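Local coordinates for protein teichoic acid D-alanine hydrolase (Staphylococcus aureus, PDB 5ZH8) that removes D-alanyl groups from wall teichoic acid and lipoteichoic acid by ester hydrolysis and affects the level of methicillin resistance, at residues A[75-88]-A[372-384]. Sequence-based numbering, arbitrary orientation.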
loop_
_atom_site.group_PDB
_atom_site.type_symbol
_atom_site.label_atom_id
_atom_site.label_comp_id
_atom_site.label_asym_id
_atom_site.label_seq_id
_atom_site.Cartn_x
_atom_site.Cartn_y
_atom_site.Cartn_z
ATOM N N LYS A 75 10.150 -16.184 24.135
ATOM C CA LYS A 75 10.306 -15.142 23.113
ATOM C C LYS A 75 9.685 -15.567 21.790
ATOM O O LYS A 75 8.841 -14.868 21.239
ATOM C CB LYS A 75 11.777 -14.870 22.819
ATOM C CG LYS A 75 12.576 -14.214 23.925
ATOM C CD LYS A 75 14.005 -13.942 23.480
ATOM C CE LYS A 75 14.637 -15.110 22.730
ATOM N NZ LYS A 75 16.121 -15.038 22.708
ATOM N N TYR A 76 10.140 -16.714 21.290
ATOM C CA TYR A 76 9.781 -17.197 19.963
ATOM C C TYR A 76 8.370 -17.749 19.929
ATOM O O TYR A 76 7.694 -17.657 18.902
ATOM C CB TYR A 76 10.782 -18.250 19.488
ATOM C CG TYR A 76 12.173 -17.687 19.358
ATOM C CD1 TYR A 76 12.448 -16.677 18.437
ATOM C CD2 TYR A 76 13.209 -18.140 20.163
ATOM C CE1 TYR A 76 13.718 -16.145 18.323
ATOM C CE2 TYR A 76 14.486 -17.619 20.044
ATOM C CZ TYR A 76 14.733 -16.620 19.126
ATOM O OH TYR A 76 15.996 -16.086 19.013
ATOM N N LYS A 77 7.925 -18.315 21.046
ATOM C CA LYS A 77 6.545 -18.751 21.167
ATOM C C LYS A 77 5.595 -17.563 21.020
ATOM O O LYS A 77 4.560 -17.653 20.355
ATOM C CB LYS A 77 6.317 -19.431 22.509
ATOM C CG LYS A 77 4.912 -19.983 22.654
ATOM C CD LYS A 77 4.764 -20.876 23.875
ATOM C CE LYS A 77 3.315 -21.299 24.068
ATOM N NZ LYS A 77 2.680 -21.791 22.807
ATOM N N LYS A 78 5.977 -16.455 21.652
ATOM C CA LYS A 78 5.210 -15.217 21.627
ATOM C C LYS A 78 5.149 -14.670 20.205
ATOM O O LYS A 78 4.120 -14.175 19.770
ATOM C CB LYS A 78 5.863 -14.191 22.560
ATOM C CG LYS A 78 4.908 -13.279 23.312
ATOM C CD LYS A 78 5.692 -12.297 24.189
ATOM C CE LYS A 78 5.202 -12.204 25.646
ATOM N NZ LYS A 78 4.095 -11.237 25.897
ATOM N N ILE A 79 6.268 -14.759 19.492
ATOM C CA ILE A 79 6.369 -14.270 18.116
ATOM C C ILE A 79 5.479 -15.116 17.206
ATOM O O ILE A 79 4.661 -14.584 16.461
ATOM C CB ILE A 79 7.831 -14.311 17.602
ATOM C CG1 ILE A 79 8.697 -13.295 18.358
ATOM C CG2 ILE A 79 7.892 -14.025 16.109
ATOM C CD1 ILE A 79 10.191 -13.551 18.267
ATOM N N ASP A 80 5.648 -16.428 17.281
ATOM C CA ASP A 80 4.861 -17.349 16.491
ATOM C C ASP A 80 3.373 -17.126 16.724
ATOM O O ASP A 80 2.580 -17.038 15.779
ATOM C CB ASP A 80 5.236 -18.792 16.848
ATOM C CG ASP A 80 4.400 -19.809 16.113
ATOM O OD1 ASP A 80 4.577 -19.974 14.880
ATOM O OD2 ASP A 80 3.552 -20.429 16.774
ATOM N N LYS A 81 3.008 -17.025 17.995
ATOM C CA LYS A 81 1.619 -16.832 18.373
ATOM C C LYS A 81 1.077 -15.535 17.796
ATOM O O LYS A 81 -0.059 -15.472 17.334
ATOM C CB LYS A 81 1.491 -16.827 19.893
ATOM C CG LYS A 81 0.064 -16.832 20.386
ATOM C CD LYS A 81 0.019 -17.158 21.866
ATOM C CE LYS A 81 -1.384 -17.550 22.304
ATOM N NZ LYS A 81 -1.849 -18.855 21.734
ATOM N N TYR A 82 1.897 -14.497 17.834
ATOM C CA TYR A 82 1.520 -13.209 17.272
ATOM C C TYR A 82 1.330 -13.324 15.769
ATOM O O TYR A 82 0.313 -12.881 15.243
ATOM C CB TYR A 82 2.556 -12.133 17.594
ATOM C CG TYR A 82 2.468 -10.973 16.656
ATOM C CD1 TYR A 82 1.326 -10.198 16.604
ATOM C CD2 TYR A 82 3.513 -10.671 15.795
ATOM C CE1 TYR A 82 1.217 -9.144 15.727
ATOM C CE2 TYR A 82 3.427 -9.606 14.911
ATOM C CZ TYR A 82 2.273 -8.855 14.874
ATOM O OH TYR A 82 2.189 -7.803 14.000
ATOM N N LEU A 83 2.297 -13.924 15.082
ATOM C CA LEU A 83 2.227 -14.071 13.622
ATOM C C LEU A 83 1.029 -14.895 13.178
ATOM O O LEU A 83 0.402 -14.575 12.168
ATOM C CB LEU A 83 3.510 -14.687 13.067
ATOM C CG LEU A 83 4.759 -13.814 13.167
ATOM C CD1 LEU A 83 5.947 -14.564 12.588
ATOM C CD2 LEU A 83 4.563 -12.481 12.461
ATOM N N GLN A 84 0.702 -15.948 13.927
ATOM C CA GLN A 84 -0.467 -16.753 13.608
ATOM C C GLN A 84 -1.768 -15.980 13.833
ATOM O O GLN A 84 -2.602 -15.898 12.936
ATOM C CB GLN A 84 -0.483 -18.039 14.418
ATOM C CG GLN A 84 0.574 -19.046 14.023
ATOM C CD GLN A 84 0.271 -20.443 14.567
ATOM O OE1 GLN A 84 -0.895 -20.854 14.711
ATOM N NE2 GLN A 84 1.332 -21.185 14.879
ATOM N N SER A 85 -1.940 -15.400 15.014
ATOM C CA SER A 85 -3.200 -14.727 15.339
ATOM C C SER A 85 -3.387 -13.393 14.604
ATOM O O SER A 85 -4.508 -12.905 14.481
ATOM C CB SER A 85 -3.340 -14.535 16.850
ATOM O OG SER A 85 -2.259 -13.797 17.364
ATOM N N SER A 86 -2.304 -12.813 14.097
ATOM C CA SER A 86 -2.402 -11.608 13.265
ATOM C C SER A 86 -2.579 -11.921 11.770
ATOM O O SER A 86 -2.583 -11.014 10.946
ATOM C CB SER A 86 -1.174 -10.723 13.476
ATOM O OG SER A 86 0.004 -11.423 13.136
ATOM N N LEU A 87 -2.728 -13.199 11.431
ATOM C CA LEU A 87 -3.013 -13.640 10.059
ATOM C C LEU A 87 -1.886 -13.311 9.087
ATOM O O LEU A 87 -2.121 -13.079 7.915
ATOM C CB LEU A 87 -4.341 -13.053 9.563
ATOM C CG LEU A 87 -5.543 -13.219 10.499
ATOM C CD1 LEU A 87 -6.732 -12.415 9.998
ATOM C CD2 LEU A 87 -5.887 -14.690 10.646
ATOM N N PHE A 88 -0.660 -13.307 9.598
ATOM C CA PHE A 88 0.539 -13.037 8.808
ATOM C C PHE A 88 0.622 -14.016 7.646
ATOM O O PHE A 88 0.480 -15.222 7.844
ATOM C CB PHE A 88 1.765 -13.185 9.711
ATOM C CG PHE A 88 3.079 -12.974 9.016
ATOM C CD1 PHE A 88 3.415 -11.737 8.474
ATOM C CD2 PHE A 88 4.009 -14.009 8.944
ATOM C CE1 PHE A 88 4.645 -11.548 7.855
ATOM C CE2 PHE A 88 5.238 -13.821 8.330
ATOM C CZ PHE A 88 5.556 -12.590 7.783
ATOM N N GLU A 372 5.769 -3.118 8.905
ATOM C CA GLU A 372 6.618 -2.371 9.849
ATOM C C GLU A 372 6.110 -2.501 11.277
ATOM O O GLU A 372 6.891 -2.658 12.206
ATOM C CB GLU A 372 6.681 -0.894 9.480
ATOM C CG GLU A 372 7.873 -0.174 10.088
ATOM C CD GLU A 372 9.148 -0.301 9.261
ATOM O OE1 GLU A 372 9.046 -0.550 8.051
ATOM O OE2 GLU A 372 10.257 -0.127 9.813
ATOM N N VAL A 373 4.795 -2.428 11.439
ATOM C CA VAL A 373 4.181 -2.608 12.740
ATOM C C VAL A 373 4.531 -3.991 13.272
ATOM O O VAL A 373 4.776 -4.151 14.468
ATOM C CB VAL A 373 2.647 -2.421 12.683
ATOM C CG1 VAL A 373 1.992 -2.901 13.967
ATOM C CG2 VAL A 373 2.291 -0.959 12.447
ATOM N N ARG A 374 4.574 -4.981 12.384
ATOM C CA ARG A 374 4.845 -6.356 12.800
ATOM C C ARG A 374 6.279 -6.509 13.285
ATOM O O ARG A 374 6.519 -6.999 14.383
ATOM C CB ARG A 374 4.587 -7.353 11.662
ATOM C CG ARG A 374 3.166 -7.369 11.113
ATOM C CD ARG A 374 3.096 -8.280 9.895
ATOM N NE ARG A 374 1.733 -8.534 9.425
ATOM C CZ ARG A 374 0.865 -9.341 10.025
ATOM N NH1 ARG A 374 1.189 -9.962 11.151
ATOM N NH2 ARG A 374 -0.340 -9.514 9.506
ATOM N N ILE A 375 7.226 -6.084 12.458
ATOM C CA ILE A 375 8.641 -6.248 12.772
ATOM C C ILE A 375 9.043 -5.402 13.991
ATOM O O ILE A 375 9.923 -5.797 14.747
ATOM C CB ILE A 375 9.529 -5.947 11.539
ATOM C CG1 ILE A 375 10.912 -6.587 11.689
ATOM C CG2 ILE A 375 9.651 -4.447 11.293
ATOM C CD1 ILE A 375 11.734 -6.578 10.420
ATOM N N LYS A 376 8.385 -4.261 14.189
ATOM C CA LYS A 376 8.616 -3.437 15.381
ATOM C C LYS A 376 8.153 -4.155 16.625
ATOM O O LYS A 376 8.836 -4.158 17.643
ATOM C CB LYS A 376 7.887 -2.099 15.294
ATOM C CG LYS A 376 8.552 -1.084 14.391
ATOM C CD LYS A 376 7.655 0.130 14.205
ATOM C CE LYS A 376 8.388 1.278 13.516
ATOM N NZ LYS A 376 7.905 2.623 13.974
ATOM N N HIS A 377 6.980 -4.761 16.536
ATOM C CA HIS A 377 6.406 -5.452 17.669
ATOM C C HIS A 377 7.312 -6.600 18.087
ATOM O O HIS A 377 7.475 -6.870 19.270
ATOM C CB HIS A 377 5.014 -5.960 17.328
ATOM C CG HIS A 377 4.350 -6.690 18.448
ATOM N ND1 HIS A 377 3.964 -6.069 19.616
ATOM C CD2 HIS A 377 4.000 -7.990 18.577
ATOM C CE1 HIS A 377 3.411 -6.955 20.420
ATOM N NE2 HIS A 377 3.409 -8.126 19.810
ATOM N N ILE A 378 7.913 -7.266 17.111
ATOM C CA ILE A 378 8.819 -8.374 17.387
ATOM C C ILE A 378 10.135 -7.868 17.996
ATOM O O ILE A 378 10.599 -8.378 19.010
ATOM C CB ILE A 378 9.087 -9.181 16.103
ATOM C CG1 ILE A 378 7.820 -9.941 15.703
ATOM C CG2 ILE A 378 10.258 -10.135 16.287
ATOM C CD1 ILE A 378 7.907 -10.642 14.360
ATOM N N TYR A 379 10.721 -6.855 17.380
ATOM C CA TYR A 379 12.031 -6.353 17.779
ATOM C C TYR A 379 11.983 -5.557 19.097
ATOM O O TYR A 379 12.801 -5.767 20.000
ATOM C CB TYR A 379 12.580 -5.492 16.645
ATOM C CG TYR A 379 13.996 -4.993 16.823
ATOM C CD1 TYR A 379 15.087 -5.791 16.496
ATOM C CD2 TYR A 379 14.238 -3.697 17.275
ATOM C CE1 TYR A 379 16.382 -5.315 16.633
ATOM C CE2 TYR A 379 15.523 -3.211 17.420
ATOM C CZ TYR A 379 16.594 -4.018 17.096
ATOM O OH TYR A 379 17.869 -3.524 17.232
ATOM N N ASN A 380 11.028 -4.641 19.191
ATOM C CA ASN A 380 10.922 -3.765 20.345
ATOM C C ASN A 380 10.122 -4.393 21.479
ATOM O O ASN A 380 10.582 -4.409 22.617
ATOM C CB ASN A 380 10.287 -2.431 19.942
ATOM C CG ASN A 380 11.113 -1.680 18.922
ATOM O OD1 ASN A 380 12.339 -1.708 18.966
ATOM N ND2 ASN A 380 10.450 -0.992 18.011
ATOM N N ASP A 381 8.929 -4.903 21.188
ATOM C CA ASP A 381 8.047 -5.360 22.259
ATOM C C ASP A 381 8.421 -6.750 22.764
ATOM O O ASP A 381 8.590 -6.947 23.968
ATOM C CB ASP A 381 6.573 -5.302 21.834
ATOM C CG ASP A 381 6.117 -3.886 21.489
ATOM O OD1 ASP A 381 6.717 -2.913 22.001
ATOM O OD2 ASP A 381 5.155 -3.738 20.705
ATOM N N ILE A 382 8.570 -7.712 21.859
ATOM C CA ILE A 382 8.804 -9.089 22.282
ATOM C C ILE A 382 10.273 -9.330 22.626
ATOM O O ILE A 382 10.582 -9.785 23.723
ATOM C CB ILE A 382 8.319 -10.100 21.231
ATOM C CG1 ILE A 382 6.810 -9.926 21.005
ATOM C CG2 ILE A 382 8.642 -11.514 21.682
ATOM C CD1 ILE A 382 6.211 -10.845 19.952
ATOM N N LEU A 383 11.172 -9.020 21.695
ATOM C CA LEU A 383 12.608 -9.203 21.924
ATOM C C LEU A 383 13.251 -8.093 22.762
ATOM O O LEU A 383 14.397 -8.229 23.172
ATOM C CB LEU A 383 13.350 -9.335 20.590
ATOM C CG LEU A 383 12.907 -10.489 19.680
ATOM C CD1 LEU A 383 13.700 -10.444 18.387
ATOM C CD2 LEU A 383 13.073 -11.835 20.354
ATOM N N LYS A 384 12.520 -7.000 22.992
ATOM C CA LYS A 384 12.941 -5.915 23.899
ATOM C C LYS A 384 14.293 -5.292 23.522
ATOM O O LYS A 384 15.163 -5.095 24.377
ATOM C CB LYS A 384 12.939 -6.400 25.349
ATOM C CG LYS A 384 11.577 -6.854 25.811
ATOM C CD LYS A 384 11.616 -7.382 27.241
ATOM C CE LYS A 384 12.286 -8.750 27.334
ATOM N NZ LYS A 384 11.904 -9.480 28.586
#
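H377 turns its edge onto the face of the Y82 ring, with CD2 over the ring centre, and S86 OG lies off-centre over the opposite face. This is an edge-to-face pair, the H377 and Y82 planes 60° apart and their centroids 4.8 Å from each other. Beyond it, H377 ND1 bonds to D381 OD2, a bond that helps to orient the imidazole. The R374 guanidinium carries F88 CD1 off-centre over one face and meets S86 at its edge, end-on: NH2 donates to S86 O (3.1 Å), from above the carbonyl plane, and NH1 to S86 OG (2.7 Å). A chi1 of 60° sets S86 OG between its backbone N and carbonyl carbon, from where it donates to Y82 O (2.6 Å) of the preceding turn; the hydroxyl thus links R374 to the last helical turn, which closes in a Schellman motif at L87. Further along, I79 is wedged among apolar branches: its CG2 meets I378 CD1 at 3.8 Å, CG1 packs on I382 CG2, and CD1 reaches L383 CD2. K75 lays its CD against L383 CD2, and its NZ forms a hydrogen bond with Y359 and a salt bridge with E96. The second subunit packs on Y82, L87 and H377. Helices 75-85 and 372-382, axes 10.7 Å apart at 159°, form the near-antiparallel pair of first and last helices of the beta-lactamase-like domain, packed on its antiparallel sheet.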